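Local atomic coordinates of acyl-CoA thioester hydrolase HI0827 (Haemophilus influenzae Rd KW20, PDB entry 3BJK), a protein that probably hydrolyses the thioester bond of a broad range of acyl-coenzyme A substrates, working as a hexameric hotdog-fold enzyme built as a trimer of dimers. Residues G36-Q41 and K70-G75; G82-V87 and E142-L147. The protein carries 1 engineered substitution. All coordinates share one frame; numbering follows the deposited sequence.

Contact 1: residues G36-Q41 and K70-G75; sequences GWIMSQ and KPISVG
This is a small, buried apolar contact in which Ile38 and Trp37, on the first turns of the hotdog helix 35-54, meet Ile72 in the loop that follows strand 58-68 and leads to strand 77-87. Ile38 and Ile72 reach across to each other tip to tip, their CD1 methyls 3.6 Å apart. The approach is slightly staggered: Ile72 CD1 also lies 3.7 Å from Ile38 CG1, whereas Ile38 CD1 stays 4.1 Å from Ile72 CG1. Both isoleucines share one shape, with CG1 opposite the carbonyl carbon (chi1 -56° and -61°) and the chain then extended to CD1, and this bridges backbones whose CA atoms in Ile38 and Ile72 are 8.7 Å apart. Ile72 CD1 also comes to the edge of the Trp37 indole, near the ring plane, 4.4 Å from Trp37 CZ3. One face of that ring is covered from within the helix by Gln41, whose CG sits 3.6 Å above the plane of the Trp37 indole, toward its rim. On the far side of the helix Ser40 OG donates to Gly36 O at 3.0 Å, and the backbone N of Ser40 reaches that oxygen from the opposite face of the carbonyl plane. Val78 touches both Trp37 and Ile72, while Thr115 meets Ile38; Ser40 packs on Gly36 of the second subunit. No hydrogen bond crosses between residues 36-41 and 70-75, so the two are held here by shape and dispersion through three apolar side chains, with Ile72 CD1 common to both pairs.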
# COMPACT_ATOMS: atom_id res chain seq x y z
N GLY C 36 -4.00 -6.61 12.26
CA GLY C 36 -2.62 -6.37 11.82
C GLY C 36 -2.24 -4.91 11.74
O GLY C 36 -1.13 -4.53 12.09
N TRP C 37 -3.18 -4.07 11.30
CA TRP C 37 -2.93 -2.64 11.21
C TRP C 37 -2.84 -2.09 12.63
O TRP C 37 -1.98 -1.25 12.88
CB TRP C 37 -4.04 -1.94 10.39
CG TRP C 37 -3.88 -0.42 10.30
CD1 TRP C 37 -3.16 0.26 9.39
CD2 TRP C 37 -4.44 0.58 11.21
NE1 TRP C 37 -3.24 1.62 9.64
CE2 TRP C 37 -4.05 1.84 10.73
CE3 TRP C 37 -5.25 0.51 12.36
CZ2 TRP C 37 -4.42 3.03 11.36
CZ3 TRP C 37 -5.65 1.69 12.96
CH2 TRP C 37 -5.23 2.96 12.46
N ILE C 38 -3.72 -2.53 13.52
CA ILE C 38 -3.74 -2.06 14.92
C ILE C 38 -2.39 -2.41 15.59
O ILE C 38 -1.76 -1.57 16.20
CB ILE C 38 -4.95 -2.65 15.77
CG1 ILE C 38 -6.29 -2.33 15.10
CG2 ILE C 38 -4.89 -2.13 17.22
CD1 ILE C 38 -7.54 -2.99 15.73
N MET C 39 -1.97 -3.67 15.44
CA MET C 39 -0.66 -4.13 15.96
C MET C 39 0.52 -3.29 15.48
O MET C 39 1.43 -2.96 16.28
CB MET C 39 -0.46 -5.60 15.59
CG MET C 39 -1.45 -6.53 16.26
SD MET C 39 -1.05 -8.29 16.11
CE MET C 39 -1.58 -8.67 14.55
N SER C 40 0.51 -2.95 14.17
CA SER C 40 1.53 -2.11 13.55
C SER C 40 1.55 -0.72 14.14
O SER C 40 2.64 -0.19 14.41
CB SER C 40 1.31 -1.98 12.04
OG SER C 40 1.48 -3.21 11.42
N GLN C 41 0.35 -0.13 14.35
CA GLN C 41 0.24 1.20 15.00
C GLN C 41 0.83 1.15 16.41
O GLN C 41 1.63 1.98 16.79
CB GLN C 41 -1.25 1.66 15.07
CG GLN C 41 -1.81 2.06 13.78
CD GLN C 41 -1.19 3.34 13.21
OE1 GLN C 41 -0.56 3.26 12.21
NE2 GLN C 41 -1.31 4.50 13.90
N LYS C 70 -12.27 -4.15 21.57
CA LYS C 70 -13.37 -3.65 20.77
C LYS C 70 -12.86 -3.44 19.36
O LYS C 70 -11.68 -3.14 19.16
CB LYS C 70 -13.94 -2.34 21.38
CG LYS C 70 -14.56 -2.49 22.81
CD LYS C 70 -14.45 -1.11 23.61
CE LYS C 70 -14.63 -1.12 25.23
NZ LYS C 70 -13.36 -0.62 26.05
N PRO C 71 -13.74 -3.58 18.37
CA PRO C 71 -13.33 -3.29 17.01
C PRO C 71 -13.13 -1.79 16.71
O PRO C 71 -13.74 -0.94 17.36
CB PRO C 71 -14.47 -3.87 16.17
CG PRO C 71 -15.64 -3.89 17.03
CD PRO C 71 -15.15 -4.02 18.45
N ILE C 72 -12.30 -1.49 15.73
CA ILE C 72 -12.19 -0.13 15.20
C ILE C 72 -12.94 0.01 13.90
O ILE C 72 -12.94 -0.89 13.09
CB ILE C 72 -10.67 0.28 14.99
CG1 ILE C 72 -9.91 0.25 16.29
CG2 ILE C 72 -10.57 1.67 14.34
CD1 ILE C 72 -8.48 0.51 16.15
N SER C 73 -13.61 1.14 13.70
CA SER C 73 -14.37 1.40 12.50
C SER C 73 -13.65 2.37 11.58
O SER C 73 -12.94 3.26 12.01
CB SER C 73 -15.74 1.99 12.83
OG SER C 73 -16.51 1.01 13.50
N VAL C 74 -13.91 2.25 10.29
CA VAL C 74 -13.48 3.27 9.32
C VAL C 74 -13.96 4.67 9.74
O VAL C 74 -15.13 4.87 10.07
CB VAL C 74 -14.00 2.94 7.88
CG1 VAL C 74 -13.70 4.06 6.92
CG2 VAL C 74 -13.35 1.67 7.40
N GLY C 75 -13.07 5.64 9.68
CA GLY C 75 -13.45 7.00 10.03
C GLY C 75 -13.24 7.36 11.51
O GLY C 75 -13.35 8.54 11.84

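Contact 2: residues G82-V87 and E142-L147; sequences GQCLKV and EKALAL. With EDO (1,2-ethanediol), chain T.
The end of strand 77-87 packs against helix 139-148, with the CA atoms of Cys84 and Ala144 6.1 Å apart and those of Val87 and Leu145 7.7 Å apart. In this hotdog fold the strand belongs to the antiparallel sheet that packs on helix 35-54, and helix 139-148 covers the same face beside the end of helix 35-54, where Ile53 touches both Cys84 and Ala144. Leu85 and Lys86 both pair with Lys93 on strand 91-101, a classic beta bulge; Leu85 has the helix-like psi (-29°) expected of its first residue. Both bulge residues point away from the helix, and Cys84 and Val87 on either side of them point toward it. Cys84 SG, opposite its own backbone N (chi1 173°), lies 4.2 Å from Ala144 CB. Farther along, Val87 CG2 meets Leu145 CD2 at 4.3 Å, where Arg135 also packs on both. Beside the Cys84–Ala144 pair, a 1,2-ethanediol, probably from the crystallisation liquor, fits between strand and helix with its C1 3.7 Å from Leu147 CD1. The backbone N of Cys84 donates to O1 of the diol at 2.9 Å in a fairly straight bond (163°). One water links strand and helix, giving its two hydrogens to Cys84 O at 2.8 Å and Ala144 O at 3.0 Å.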
# COMPACT_ATOMS: atom_id res chain seq x y z
N GLY C 82 1.28 5.47 25.51
CA GLY C 82 2.34 4.64 26.03
C GLY C 82 2.69 5.01 27.45
O GLY C 82 2.71 6.18 27.81
N GLN C 83 2.93 3.99 28.26
CA GLN C 83 3.44 4.12 29.59
C GLN C 83 4.66 3.18 29.74
O GLN C 83 4.52 1.96 29.68
CB GLN C 83 2.34 3.76 30.59
CG GLN C 83 2.77 3.87 32.00
CD GLN C 83 1.67 3.47 32.95
OE1 GLN C 83 0.53 3.17 32.53
NE2 GLN C 83 1.99 3.44 34.24
N CYS C 84 5.84 3.77 29.96
CA CYS C 84 7.02 2.96 30.19
C CYS C 84 6.93 2.37 31.61
O CYS C 84 6.75 3.10 32.58
CB CYS C 84 8.29 3.78 29.97
SG CYS C 84 9.77 2.90 30.44
N LEU C 85 7.05 1.04 31.68
CA LEU C 85 6.91 0.23 32.88
C LEU C 85 8.25 -0.08 33.56
O LEU C 85 8.32 -0.26 34.78
CB LEU C 85 6.21 -1.09 32.53
CG LEU C 85 4.75 -1.04 32.01
CD1 LEU C 85 4.13 -2.45 31.87
CD2 LEU C 85 3.91 -0.20 32.96
N LYS C 86 9.31 -0.14 32.76
CA LYS C 86 10.60 -0.65 33.18
C LYS C 86 11.67 -0.36 32.15
O LYS C 86 11.45 -0.47 30.95
CB LYS C 86 10.51 -2.16 33.43
CG LYS C 86 11.64 -2.72 34.18
CD LYS C 86 11.57 -4.22 34.26
CE LYS C 86 12.91 -4.76 34.68
NZ LYS C 86 13.19 -4.43 36.10
N VAL C 87 12.85 0.03 32.63
CA VAL C 87 13.98 0.31 31.76
C VAL C 87 15.17 -0.50 32.29
O VAL C 87 15.51 -0.37 33.44
CB VAL C 87 14.38 1.81 31.77
CG1 VAL C 87 15.56 2.07 30.79
CG2 VAL C 87 13.18 2.69 31.45
N GLU C 142 14.95 10.16 32.37
CA GLU C 142 14.62 10.82 33.65
C GLU C 142 13.10 10.87 33.89
O GLU C 142 12.65 10.43 34.94
CB GLU C 142 15.24 12.24 33.71
CG GLU C 142 16.05 12.56 34.95
CD GLU C 142 16.49 14.05 35.03
OE1 GLU C 142 16.54 14.77 33.98
OE2 GLU C 142 16.79 14.51 36.15
N LYS C 143 12.34 11.40 32.93
CA LYS C 143 10.86 11.47 32.98
C LYS C 143 10.15 10.09 33.20
O LYS C 143 9.24 9.96 34.03
CB LYS C 143 10.31 12.06 31.67
CG LYS C 143 10.27 13.57 31.57
CD LYS C 143 9.50 14.03 30.29
CE LYS C 143 9.10 15.54 30.37
NZ LYS C 143 7.83 15.78 29.60
N ALA C 144 10.56 9.10 32.42
CA ALA C 144 10.08 7.72 32.58
C ALA C 144 10.37 7.12 33.95
O ALA C 144 9.50 6.51 34.57
CB ALA C 144 10.68 6.81 31.50
N LEU C 145 11.62 7.24 34.41
CA LEU C 145 12.01 6.66 35.69
C LEU C 145 11.20 7.32 36.81
O LEU C 145 10.83 6.66 37.77
CB LEU C 145 13.52 6.82 35.95
CG LEU C 145 14.55 6.04 35.13
CD1 LEU C 145 15.98 6.31 35.63
CD2 LEU C 145 14.28 4.55 35.18
N ALA C 146 10.91 8.60 36.66
CA ALA C 146 10.15 9.34 37.64
C ALA C 146 8.73 8.80 37.74
O ALA C 146 8.23 8.56 38.82
CB ALA C 146 10.14 10.82 37.31
N LEU C 147 8.07 8.61 36.61
CA LEU C 147 6.73 8.02 36.62
C LEU C 147 6.73 6.57 37.10
O LEU C 147 5.78 6.13 37.71
CB LEU C 147 6.07 8.12 35.24
CG LEU C 147 5.92 9.55 34.65
CD1 LEU C 147 5.68 9.50 33.15
CD2 LEU C 147 4.81 10.38 35.32
C1 EDO T . 5.80 7.84 29.87
O1 EDO T . 5.86 6.57 30.55
C2 EDO T . 7.19 8.22 29.32
O2 EDO T . 8.02 9.00 30.21
O HOH W 1 7.28 5.83 32.74

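Overall arrangement
From the N terminus the chain passes through strand 15-21 and enters helix 35-54. Contact 1 ties the start of that helix to the loop after strand 58-68, closing 28 intervening residues made mostly of the rest of the helix and that strand. The chain then enters strand 77-87, whose end opens contact 2; strands 91-101 and 111-123 follow before helix 139-148 returns to close it. The two loops stand in series, neither nesting nor crossing. The centres of contact 1 and contact 2 lie 26 Å apart, on opposite sides of the chain's centre. Strand 77-87 connects them, with Val78 beside contact 1 and Cys84 within contact 2; helix 35-54 does so too, with Trp37 and Ile38 in contact 1 and Ile53 beside Cys84 and Ala144.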